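Local structure of 3-Hydroxyacyl-CoA dehydrogenase (4PZC) at residues A[183-188]-A[249-254]; A[202-207]-A[259-264]; A[227-232]-A[278-283]; A[236-241]-A[272-277]. The protein probably catalyses the reversible NAD-dependent oxidation of (S)-3-hydroxybutyryl-CoA and related 3-hydroxyacyl-CoA substrates to their 3-oxo forms. One frame throughout, in Å; residues are numbered along the deposited sequence.

Contact 1 of 4, residues A[183-188]-A[249-254]; sequences NSPGFV and TEFADP
The backbones come nearest at Pro185 and Glu250, whose CA atoms lie 6.5 Å apart. Residues 183-188 form an irregular connection with a type II turn from Ser184 to Phe187. Pro185 and Gly186 fill its two central positions, and Phe187 N closes it on Ser184 O at 2.7 Å. The partner segment holds the last turn of helix 237-251; Ala252, the first residue beyond it, leaves the helical conformation with positive phi.

Pro185 carries the contact. Its CG stands over one face of the Phe251 ring, displaced toward the rim, 4.1 Å from the centroid and 15° off the normal, a CH-pi interaction. The same CG atom also touches Glu250 CB (3.3 Å), while the carboxylate of Glu250 is carried away by the bend at chi2. In Phe251 the ring swings beside the backbone N (chi1 -76°), which lets CZ reach Pro185 CD at 3.7 Å. Ser184 OG approaches the same ring atom obliquely, at 3.7 Å from Phe251 CZ.

Pro185 also touches Leu247 one turn back on the helix, Tyr256 meets the Phe251 ring, and Leu208 of the second subunit packs on Ser184. A Pro-Gly turn in the connection from strand 177-182 of the Rossmann-type sheet to helix 189-205 thus rests on the C-terminal end of a helix of the C-terminal domain.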
loop_
_atom_site.group_PDB
_atom_site.type_symbol
_atom_site.label_atom_id
_atom_site.label_comp_id
_atom_site.label_asym_id
_atom_site.label_seq_id
_atom_site.Cartn_x
_atom_site.Cartn_y
_atom_site.Cartn_z
ATOM N N ASN A 183 19.187 -2.528 11.378
ATOM C CA ASN A 183 18.496 -1.735 12.367
ATOM C C ASN A 183 18.357 -0.255 11.986
ATOM O O ASN A 183 19.368 0.438 11.728
ATOM C CB ASN A 183 19.213 -1.832 13.707
ATOM C CG ASN A 183 18.399 -1.248 14.824
ATOM O OD1 ASN A 183 17.250 -1.653 15.043
ATOM N ND2 ASN A 183 18.971 -0.261 15.530
ATOM N N SER A 184 17.094 0.201 11.981
ATOM C CA SER A 184 16.703 1.561 11.603
ATOM C C SER A 184 15.234 1.772 11.993
ATOM O O SER A 184 14.418 0.832 11.967
ATOM C CB SER A 184 16.868 1.778 10.091
ATOM O OG SER A 184 16.292 2.992 9.607
ATOM N N PRO A 185 14.873 3.015 12.335
ATOM C CA PRO A 185 13.527 3.222 12.768
ATOM C C PRO A 185 12.486 2.599 11.798
ATOM O O PRO A 185 12.599 2.777 10.582
ATOM C CB PRO A 185 13.453 4.738 12.810
ATOM C CG PRO A 185 14.833 5.141 13.187
ATOM C CD PRO A 185 15.624 4.279 12.296
ATOM N N GLY A 186 11.520 1.837 12.342
ATOM C CA GLY A 186 10.520 1.140 11.538
ATOM C C GLY A 186 11.041 0.055 10.591
ATOM O O GLY A 186 10.293 -0.542 9.821
ATOM N N PHE A 187 12.323 -0.220 10.628
ATOM C CA PHE A 187 12.833 -1.310 9.823
ATOM C C PHE A 187 12.319 -1.146 8.400
ATOM O O PHE A 187 12.490 -0.085 7.818
ATOM C CB PHE A 187 12.465 -2.645 10.475
ATOM C CG PHE A 187 12.713 -2.653 11.961
ATOM C CD1 PHE A 187 13.836 -2.015 12.492
ATOM C CD2 PHE A 187 11.810 -3.259 12.837
ATOM C CE1 PHE A 187 14.051 -1.983 13.854
ATOM C CE2 PHE A 187 12.022 -3.227 14.206
ATOM C CZ PHE A 187 13.139 -2.590 14.715
ATOM N N VAL A 188 11.698 -2.159 7.831
ATOM C CA VAL A 188 11.266 -2.059 6.466
ATOM C C VAL A 188 9.761 -1.885 6.415
ATOM O O VAL A 188 9.275 -0.894 5.856
ATOM C CB VAL A 188 11.744 -3.280 5.639
ATOM C CG1 VAL A 188 10.839 -3.560 4.452
ATOM C CG2 VAL A 188 13.168 -3.056 5.135
ATOM N N THR A 249 11.138 11.312 15.754
ATOM C CA THR A 249 12.059 11.507 16.843
ATOM C C THR A 249 13.394 10.854 16.552
ATOM O O THR A 249 14.407 11.455 16.819
ATOM C CB THR A 249 11.456 11.012 18.173
ATOM O OG1 THR A 249 10.199 11.654 18.354
ATOM C CG2 THR A 249 12.342 11.395 19.351
ATOM N N GLU A 250 13.394 9.638 15.997
ATOM C CA GLU A 250 14.651 8.900 15.736
ATOM C C GLU A 250 15.373 9.478 14.519
ATOM O O GLU A 250 16.548 9.761 14.606
ATOM C CB GLU A 250 14.421 7.381 15.590
ATOM C CG GLU A 250 13.887 6.644 16.840
ATOM C CD GLU A 250 14.708 6.868 18.128
ATOM O OE1 GLU A 250 15.918 7.207 18.026
ATOM O OE2 GLU A 250 14.144 6.709 19.252
ATOM N N PHE A 251 14.654 9.720 13.425
ATOM C CA PHE A 251 15.221 10.402 12.251
ATOM C C PHE A 251 15.488 11.883 12.425
ATOM O O PHE A 251 16.322 12.443 11.667
ATOM C CB PHE A 251 14.345 10.223 11.022
ATOM C CG PHE A 251 14.467 8.877 10.424
ATOM C CD1 PHE A 251 15.715 8.394 10.057
ATOM C CD2 PHE A 251 13.343 8.072 10.240
ATOM C CE1 PHE A 251 15.839 7.132 9.517
ATOM C CE2 PHE A 251 13.454 6.807 9.697
ATOM C CZ PHE A 251 14.710 6.332 9.339
ATOM N N ALA A 252 14.795 12.485 13.402
ATOM C CA ALA A 252 14.870 13.922 13.668
ATOM C C ALA A 252 14.535 14.712 12.429
ATOM O O ALA A 252 15.265 15.641 12.091
ATOM C CB ALA A 252 16.246 14.328 14.187
ATOM N N ASP A 253 13.422 14.355 11.777
ATOM C CA ASP A 253 13.059 14.885 10.450
ATOM C C ASP A 253 11.522 15.055 10.304
ATOM O O ASP A 253 10.790 14.066 10.319
ATOM C CB ASP A 253 13.637 13.935 9.395
ATOM C CG ASP A 253 13.479 14.415 7.962
ATOM O OD1 ASP A 253 12.917 15.494 7.625
ATOM O OD2 ASP A 253 13.965 13.627 7.136
ATOM N N PRO A 254 11.039 16.319 10.189
ATOM C CA PRO A 254 9.612 16.624 10.034
ATOM C C PRO A 254 8.967 15.976 8.843
ATOM O O PRO A 254 7.733 15.979 8.752
ATOM C CB PRO A 254 9.570 18.154 9.857
ATOM C CG PRO A 254 10.981 18.550 9.556
ATOM C CD PRO A 254 11.820 17.557 10.324
#

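Contact 2 of 4, residues A[202-207]-A[259-264]; sequences CVLGEG and AMLMRE
Cys202 faces Ala259 with CA atoms 5.4 Å apart, and Gly205 faces Leu261 at 5.5 Å between CA atoms, so the last turn of helix 189-205 runs close by the N-terminal turn of helix 260-268, for which Ala259 is the N-cap. Two small apolar pairs make the contact. One is Cys202 SG against the methyl Ala259 CB, 3.7 Å apart. In the other, the CD2 methyl of Leu261 rests against both CG and CD2 of Leu204, 3.5 Å from Leu204 CG, and the two leucine side chains cross at about a right angle. With CG opposite the backbone N (chi1 -171°), Leu261 sends that methyl over to Gly205 as well, where CD2 lies 3.7 Å from Gly205 N.

Just beyond, Gly207 ends the helix in a Schellman motif, its N bonded to Leu204 O at 2.8 Å. This end of the helix also faces the second subunit: Glu206 forms a salt bridge to Arg191 of that subunit, and Cys202 packs on its Lys255. No hydrogen bond links the two segments; the helix ends are joined by van der Waals contact of apolar groups, whereas charge is used toward the other subunit.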
loop_
_atom_site.group_PDB
_atom_site.type_symbol
_atom_site.label_atom_id
_atom_site.label_comp_id
_atom_site.label_asym_id
_atom_site.label_seq_id
_atom_site.Cartn_x
_atom_site.Cartn_y
_atom_site.Cartn_z
ATOM N N CYS A 202 -3.530 12.949 6.573
ATOM C CA CYS A 202 -3.338 14.303 6.064
ATOM C C CYS A 202 -4.384 14.685 5.031
ATOM O O CYS A 202 -4.986 15.759 5.111
ATOM C CB CYS A 202 -1.946 14.477 5.472
ATOM S SG CYS A 202 -0.633 14.117 6.660
ATOM N N VAL A 203 -4.596 13.800 4.061
ATOM C CA VAL A 203 -5.558 14.035 2.994
ATOM C C VAL A 203 -6.915 14.270 3.621
ATOM O O VAL A 203 -7.580 15.251 3.315
ATOM C CB VAL A 203 -5.615 12.840 2.007
ATOM C CG1 VAL A 203 -6.867 12.892 1.166
ATOM C CG2 VAL A 203 -4.394 12.822 1.103
ATOM N N LEU A 204 -7.308 13.372 4.514
ATOM C CA LEU A 204 -8.587 13.482 5.210
ATOM C C LEU A 204 -8.593 14.771 6.013
ATOM O O LEU A 204 -9.520 15.563 5.952
ATOM C CB LEU A 204 -8.784 12.295 6.153
ATOM C CG LEU A 204 -9.979 12.410 7.105
ATOM C CD1 LEU A 204 -11.246 12.458 6.292
ATOM C CD2 LEU A 204 -10.044 11.245 8.068
ATOM N N GLY A 205 -7.521 14.981 6.748
ATOM C CA GLY A 205 -7.368 16.190 7.530
ATOM C C GLY A 205 -7.582 17.470 6.760
ATOM O O GLY A 205 -8.102 18.431 7.310
ATOM N N GLU A 206 -7.175 17.498 5.492
ATOM C CA GLU A 206 -7.270 18.731 4.683
ATOM C C GLU A 206 -8.630 18.785 3.989
ATOM O O GLU A 206 -8.846 19.604 3.070
ATOM C CB GLU A 206 -6.163 18.772 3.630
ATOM C CG GLU A 206 -4.745 18.759 4.196
ATOM C CD GLU A 206 -3.713 18.030 3.320
ATOM O OE1 GLU A 206 -3.976 17.757 2.115
ATOM O OE2 GLU A 206 -2.620 17.731 3.859
ATOM N N GLY A 207 -9.527 17.892 4.429
ATOM C CA GLY A 207 -10.834 17.695 3.815
ATOM C C GLY A 207 -10.868 17.580 2.306
ATOM O O GLY A 207 -11.721 18.154 1.681
ATOM N N ALA A 259 0.303 13.225 11.379
ATOM C CA ALA A 259 -0.885 13.924 10.850
ATOM C C ALA A 259 -1.696 14.484 12.004
ATOM O O ALA A 259 -2.007 13.744 12.940
ATOM C CB ALA A 259 -1.746 12.981 10.012
ATOM N N MET A 260 -1.996 15.781 11.948
ATOM C CA MET A 260 -2.667 16.456 13.052
ATOM C C MET A 260 -4.012 15.820 13.413
ATOM O O MET A 260 -4.324 15.666 14.594
ATOM C CB MET A 260 -2.888 17.928 12.737
ATOM C CG MET A 260 -1.640 18.781 12.719
ATOM S SD MET A 260 -0.766 18.844 14.297
ATOM C CE MET A 260 0.490 17.617 13.980
ATOM N N LEU A 261 -4.800 15.442 12.406
ATOM C CA LEU A 261 -6.065 14.758 12.661
ATOM C C LEU A 261 -5.774 13.472 13.404
ATOM O O LEU A 261 -6.477 13.120 14.331
ATOM C CB LEU A 261 -6.824 14.491 11.370
ATOM C CG LEU A 261 -8.274 13.962 11.456
ATOM C CD1 LEU A 261 -9.234 14.783 12.325
ATOM C CD2 LEU A 261 -8.870 13.840 10.054
ATOM N N MET A 262 -4.712 12.778 13.046
ATOM C CA MET A 262 -4.338 11.590 13.813
ATOM C C MET A 262 -4.040 11.952 15.269
ATOM O O MET A 262 -4.399 11.194 16.160
ATOM C CB MET A 262 -3.151 10.840 13.191
ATOM C CG MET A 262 -2.796 9.546 13.924
ATOM S SD MET A 262 -1.250 8.761 13.352
ATOM C CE MET A 262 -1.743 8.256 11.700
ATOM N N ARG A 263 -3.396 13.093 15.514
ATOM C CA ARG A 263 -3.190 13.556 16.889
ATOM C C ARG A 263 -4.483 13.872 17.623
ATOM O O ARG A 263 -4.604 13.636 18.821
ATOM C CB ARG A 263 -2.379 14.812 16.925
ATOM C CG ARG A 263 -0.912 14.657 16.617
ATOM C CD ARG A 263 -0.198 15.858 17.197
ATOM N NE ARG A 263 1.107 16.092 16.619
ATOM C CZ ARG A 263 2.217 15.456 16.978
ATOM N NH1 ARG A 263 2.185 14.522 17.925
ATOM N NH2 ARG A 263 3.378 15.782 16.392
ATOM N N GLU A 264 -5.418 14.470 16.913
ATOM C CA GLU A 264 -6.655 14.874 17.503
ATOM C C GLU A 264 -7.515 13.657 17.871
ATOM O O GLU A 264 -8.108 13.578 18.963
ATOM C CB GLU A 264 -7.384 15.811 16.539
ATOM C CG GLU A 264 -6.825 17.215 16.598
ATOM C CD GLU A 264 -7.197 17.922 17.884
ATOM O OE1 GLU A 264 -8.411 18.124 18.126
ATOM O OE2 GLU A 264 -6.266 18.274 18.641
#

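Contact 3 of 4, residues A[227-232]-A[278-283]; sequences GPLALA and GVYVYS
Tyr280 turns the edge of its ring, not a face, toward the start of helix 228-235. The CE2 corner points at the backbone of Ala230, with Ala230 N 3.5 Å from Tyr280 CE2 and lying in the ring plane. The methyl of Ala230 touches the same corner, CB to CE2 4.1 Å. Beyond that edge the phenol oxygen passes Leu229, with Tyr280 OH 4.0 Å from Leu229 CB. The polar end of the tyrosine is held by Asp215 of helix 211-222, through a hydrogen bond to OD2; the two carboxylate oxygens of Asp215 also take the amides of Leu229 and Ala230, so one acid ties the ring to the first turn of the helix.

Gly227 is the N-cap of that helix, and its carbonyl receives Leu231 N at 2.7 Å. In the all-helical C-terminal domain the contact thereby fastens the irregular C-terminal tail, which follows helix 260-268, across the beginning of helix 228-235.

Val279 is the second point of attachment. Its CG1, set opposite the backbone N (chi1 171°), lies 3.9 Å above the centre of the Tyr280 ring and also leans on Leu229, 4.0 Å from Leu229 CB. The valine and leucine side chains meet nearly at right angles, and Phe201 and Pro211 pack against both. Asp233, in the next turn of the helix, accepts the amides of Val279 and Tyr280 and is hydrogen-bonded to the hydroxyl of Tyr282.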
loop_
_atom_site.group_PDB
_atom_site.type_symbol
_atom_site.label_atom_id
_atom_site.label_comp_id
_atom_site.label_asym_id
_atom_site.label_seq_id
_atom_site.Cartn_x
_atom_site.Cartn_y
_atom_site.Cartn_z
ATOM N N GLY A 227 -8.247 -0.463 2.889
ATOM C CA GLY A 227 -7.822 0.917 2.846
ATOM C C GLY A 227 -7.179 1.324 4.156
ATOM O O GLY A 227 -7.549 0.805 5.214
ATOM N N PRO A 228 -6.251 2.302 4.092
ATOM C CA PRO A 228 -5.392 2.723 5.201
ATOM C C PRO A 228 -6.150 3.289 6.383
ATOM O O PRO A 228 -5.721 3.088 7.509
ATOM C CB PRO A 228 -4.506 3.813 4.574
ATOM C CG PRO A 228 -5.335 4.389 3.478
ATOM C CD PRO A 228 -6.135 3.224 2.942
ATOM N N LEU A 229 -7.259 3.988 6.164
ATOM C CA LEU A 229 -7.986 4.533 7.316
ATOM C C LEU A 229 -8.619 3.399 8.136
ATOM O O LEU A 229 -8.402 3.288 9.360
ATOM C CB LEU A 229 -9.031 5.560 6.880
ATOM C CG LEU A 229 -8.470 6.774 6.128
ATOM C CD1 LEU A 229 -9.595 7.716 5.744
ATOM C CD2 LEU A 229 -7.410 7.531 6.925
ATOM N N ALA A 230 -9.353 2.542 7.438
ATOM C CA ALA A 230 -9.838 1.282 8.015
ATOM C C ALA A 230 -8.681 0.509 8.660
ATOM O O ALA A 230 -8.787 -0.007 9.785
ATOM C CB ALA A 230 -10.475 0.414 6.925
ATOM N N LEU A 231 -7.579 0.422 7.921
ATOM C CA LEU A 231 -6.403 -0.277 8.400
ATOM C C LEU A 231 -5.925 0.317 9.708
ATOM O O LEU A 231 -5.553 -0.427 10.633
ATOM C CB LEU A 231 -5.272 -0.203 7.382
ATOM C CG LEU A 231 -4.093 -1.125 7.685
ATOM C CD1 LEU A 231 -4.574 -2.550 7.940
ATOM C CD2 LEU A 231 -3.093 -1.091 6.534
ATOM N N ALA A 232 -5.942 1.651 9.779
ATOM C CA ALA A 232 -5.466 2.344 10.953
ATOM C C ALA A 232 -6.347 2.025 12.164
ATOM O O ALA A 232 -5.843 1.890 13.286
ATOM C CB ALA A 232 -5.424 3.825 10.699
ATOM N N GLY A 278 -12.698 5.226 15.895
ATOM C CA GLY A 278 -11.467 5.803 15.413
ATOM C C GLY A 278 -11.827 6.716 14.269
ATOM O O GLY A 278 -12.332 7.814 14.486
ATOM N N VAL A 279 -11.571 6.267 13.048
ATOM C CA VAL A 279 -11.941 7.036 11.863
ATOM C C VAL A 279 -13.412 6.735 11.593
ATOM O O VAL A 279 -14.228 7.628 11.350
ATOM C CB VAL A 279 -11.069 6.671 10.641
ATOM C CG1 VAL A 279 -11.622 7.315 9.375
ATOM C CG2 VAL A 279 -9.616 7.079 10.869
ATOM N N TYR A 280 -13.751 5.460 11.653
ATOM C CA TYR A 280 -15.125 5.068 11.521
ATOM C C TYR A 280 -15.639 4.809 12.921
ATOM O O TYR A 280 -14.893 4.953 13.906
ATOM C CB TYR A 280 -15.210 3.824 10.646
ATOM C CG TYR A 280 -14.516 4.024 9.320
ATOM C CD1 TYR A 280 -15.130 4.723 8.319
ATOM C CD2 TYR A 280 -13.226 3.548 9.085
ATOM C CE1 TYR A 280 -14.510 4.934 7.108
ATOM C CE2 TYR A 280 -12.595 3.756 7.863
ATOM C CZ TYR A 280 -13.253 4.457 6.879
ATOM O OH TYR A 280 -12.686 4.693 5.649
ATOM N N VAL A 281 -16.915 4.442 13.000
ATOM C CA VAL A 281 -17.549 4.066 14.264
ATOM C C VAL A 281 -17.960 2.585 14.173
ATOM O O VAL A 281 -18.342 2.116 13.091
ATOM C CB VAL A 281 -18.739 5.000 14.562
ATOM C CG1 VAL A 281 -19.500 4.534 15.792
ATOM C CG2 VAL A 281 -18.242 6.427 14.754
ATOM N N TYR A 282 -17.867 1.863 15.300
ATOM C CA TYR A 282 -17.973 0.393 15.315
ATOM C C TYR A 282 -18.888 -0.172 16.379
ATOM O O TYR A 282 -18.956 0.359 17.507
ATOM C CB TYR A 282 -16.599 -0.203 15.541
ATOM C CG TYR A 282 -15.615 0.227 14.493
ATOM C CD1 TYR A 282 -15.556 -0.433 13.271
ATOM C CD2 TYR A 282 -14.756 1.309 14.712
ATOM C CE1 TYR A 282 -14.664 -0.048 12.306
ATOM C CE2 TYR A 282 -13.854 1.706 13.741
ATOM C CZ TYR A 282 -13.816 1.016 12.541
ATOM O OH TYR A 282 -12.935 1.376 11.557
ATOM N N SER A 283 -19.544 -1.281 16.012
ATOM C CA SER A 283 -20.564 -1.962 16.846
ATOM C C SER A 283 -20.251 -2.004 18.341
ATOM O O SER A 283 -20.856 -1.272 19.123
ATOM C CB SER A 283 -20.804 -3.406 16.358
ATOM O OG SER A 283 -21.999 -3.501 15.614
#

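Contact 4 of 4, residues A[236-241]-A[272-277]; sequences GLDTML and GRKTGR
The carboxylate of Asp238 meets the ammonium group of Lys274 at the side where its two oxygens face outward, rather than over either face. Lys274 NZ stands slightly out of the carboxylate plane and is bonded to both oxygens. The stronger bond goes to the syn lone pair of Asp238 OD2, with NZ at 2.8 Å; the one from NZ to Asp238 OD1 is weak, at 3.0 Å. Together they make a forked salt bridge, the two side chains approaching from opposite directions.

Lys274 spans the gap with a chain extended beyond CG, while Asp238 places its CG between the backbone N and the carbonyl carbon (chi1 61°), which keeps the carboxylate by the helix start. Lys274 CE follows, 3.3 Å from Asp238 OD1. Thr239 OG1 is a more distant neighbour, 4.2 Å from Lys274 NZ.

Gly236 is the N-cap of helix 237-251, and with phi 109° it has backbone angles suited to glycine. Its carbonyl takes Met240 N at 2.9 Å. Leu271 is joined to Leu237 by a backbone hydrogen bond, and Arg273 to Asp233 likewise, so the loop bearing Lys274 is also held through its main chain.

Lys274 is predicted to take part in NAD(+) binding, and the Thr239 side chain lies about 7 Å from that of Asn143, a residue seen to bind NAD(+). In this cofactor-free chain the ammonium charge is probably balanced by Asp238, whose position in the first helical turn would probably also suit its negative charge; the result is a two-oxygen salt bridge that ties the tip of Lys274 to the start of helix 237-251.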
loop_
_atom_site.group_PDB
_atom_site.type_symbol
_atom_site.label_atom_id
_atom_site.label_comp_id
_atom_site.label_asym_id
_atom_site.label_seq_id
_atom_site.Cartn_x
_atom_site.Cartn_y
_atom_site.Cartn_z
ATOM N N GLY A 236 -4.823 0.515 15.570
ATOM C CA GLY A 236 -4.920 1.376 16.756
ATOM C C GLY A 236 -4.208 2.671 16.447
ATOM O O GLY A 236 -3.035 2.665 16.037
ATOM N N LEU A 237 -4.897 3.787 16.627
ATOM C CA LEU A 237 -4.334 5.080 16.228
ATOM C C LEU A 237 -3.251 5.549 17.181
ATOM O O LEU A 237 -2.284 6.225 16.802
ATOM C CB LEU A 237 -5.415 6.143 16.187
ATOM C CG LEU A 237 -6.571 5.847 15.245
ATOM C CD1 LEU A 237 -7.534 7.020 15.218
ATOM C CD2 LEU A 237 -6.068 5.490 13.850
ATOM N N ASP A 238 -3.450 5.222 18.446
ATOM C CA ASP A 238 -2.414 5.398 19.449
ATOM C C ASP A 238 -1.105 4.675 19.042
ATOM O O ASP A 238 -0.020 5.232 19.217
ATOM C CB ASP A 238 -2.937 4.935 20.818
ATOM C CG ASP A 238 -3.313 3.479 20.822
ATOM O OD1 ASP A 238 -3.846 2.978 19.804
ATOM O OD2 ASP A 238 -3.061 2.821 21.840
ATOM N N THR A 239 -1.234 3.470 18.479
ATOM C CA THR A 239 -0.117 2.703 17.947
ATOM C C THR A 239 0.483 3.357 16.703
ATOM O O THR A 239 1.721 3.482 16.561
ATOM C CB THR A 239 -0.581 1.306 17.504
ATOM O OG1 THR A 239 -1.398 0.727 18.523
ATOM C CG2 THR A 239 0.630 0.387 17.190
ATOM N N MET A 240 -0.402 3.741 15.786
ATOM C CA MET A 240 0.018 4.516 14.629
ATOM C C MET A 240 0.746 5.807 15.000
ATOM O O MET A 240 1.799 6.124 14.424
ATOM C CB MET A 240 -1.166 4.858 13.744
ATOM C CG MET A 240 -1.563 3.736 12.807
ATOM S SD MET A 240 -0.270 3.101 11.714
ATOM C CE MET A 240 0.431 4.632 11.086
ATOM N N LEU A 241 0.197 6.534 15.964
ATOM C CA LEU A 241 0.773 7.809 16.359
ATOM C C LEU A 241 2.188 7.613 16.923
ATOM O O LEU A 241 3.133 8.334 16.603
ATOM C CB LEU A 241 -0.140 8.485 17.389
ATOM C CG LEU A 241 0.335 9.842 17.904
ATOM C CD1 LEU A 241 0.690 10.721 16.718
ATOM C CD2 LEU A 241 -0.700 10.514 18.795
ATOM N N GLY A 272 -9.918 3.679 17.394
ATOM C CA GLY A 272 -10.272 2.628 16.437
ATOM C C GLY A 272 -11.188 1.522 16.965
ATOM O O GLY A 272 -11.977 1.712 17.903
ATOM N N ARG A 273 -11.060 0.352 16.341
ATOM C CA ARG A 273 -11.847 -0.813 16.682
ATOM C C ARG A 273 -11.810 -1.043 18.170
ATOM O O ARG A 273 -12.820 -1.366 18.778
ATOM C CB ARG A 273 -11.322 -2.048 15.946
ATOM C CG ARG A 273 -11.695 -2.085 14.471
ATOM C CD ARG A 273 -11.668 -3.498 13.916
ATOM N NE ARG A 273 -12.231 -3.546 12.569
ATOM C CZ ARG A 273 -13.521 -3.723 12.271
ATOM N NH1 ARG A 273 -14.430 -3.896 13.229
ATOM N NH2 ARG A 273 -13.913 -3.733 10.989
ATOM N N LYS A 274 -10.650 -0.844 18.769
ATOM C CA LYS A 274 -10.494 -1.140 20.180
ATOM C C LYS A 274 -11.210 -0.209 21.148
ATOM O O LYS A 274 -11.567 -0.658 22.238
ATOM C CB LYS A 274 -9.030 -1.216 20.555
ATOM C CG LYS A 274 -8.323 0.098 20.797
ATOM C CD LYS A 274 -6.827 -0.184 20.777
ATOM C CE LYS A 274 -5.986 0.972 21.250
ATOM N NZ LYS A 274 -4.572 0.515 21.336
ATOM N N THR A 275 -11.406 1.065 20.801
ATOM C CA THR A 275 -12.283 1.930 21.624
ATOM C C THR A 275 -13.693 2.008 21.041
ATOM O O THR A 275 -14.520 2.760 21.542
ATOM C CB THR A 275 -11.735 3.373 21.804
ATOM O OG1 THR A 275 -11.481 3.997 20.527
ATOM C CG2 THR A 275 -10.488 3.343 22.628
ATOM N N GLY A 276 -13.954 1.247 19.972
ATOM C CA GLY A 276 -15.216 1.333 19.232
ATOM C C GLY A 276 -15.344 2.526 18.292
ATOM O O GLY A 276 -16.306 2.608 17.522
ATOM N N ARG A 277 -14.385 3.448 18.358
ATOM C CA ARG A 277 -14.377 4.630 17.495
ATOM C C ARG A 277 -12.965 5.077 17.182
ATOM O O ARG A 277 -12.145 5.264 18.069
ATOM C CB ARG A 277 -15.120 5.796 18.145
ATOM C CG ARG A 277 -15.368 6.961 17.203
ATOM C CD ARG A 277 -16.163 8.060 17.877
ATOM N NE ARG A 277 -16.207 9.270 17.062
ATOM C CZ ARG A 277 -16.725 10.433 17.458
ATOM N NH1 ARG A 277 -17.254 10.559 18.674
ATOM N NH2 ARG A 277 -16.711 11.480 16.636
#

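How the contacts relate
From the N terminus, segments 183-188, 202-207, 227-232 and 236-241 open contacts 1, 2, 3 and 4 in turn. Contact 1 closes first, at 249-254, joining the connection that leaves the Rossmann-type sheet to the end of helix 237-251. Contact 2 closes at 259-264 and joins helices 189-205 and 260-268. Contacts 4 (272-277) and 3 (278-283) then bind the C-terminal tail to the starts of helices 237-251 and 228-235. Contact 4 is nested in contact 3, and every other pair crosses. Contacts 2, 3 and 4 touch one another: Leu204 on Leu229, Met262 on Met240 and Leu241, and Ala232 on Leu237. Contact 1 stands apart, about 22 Å from contact 4 between centres.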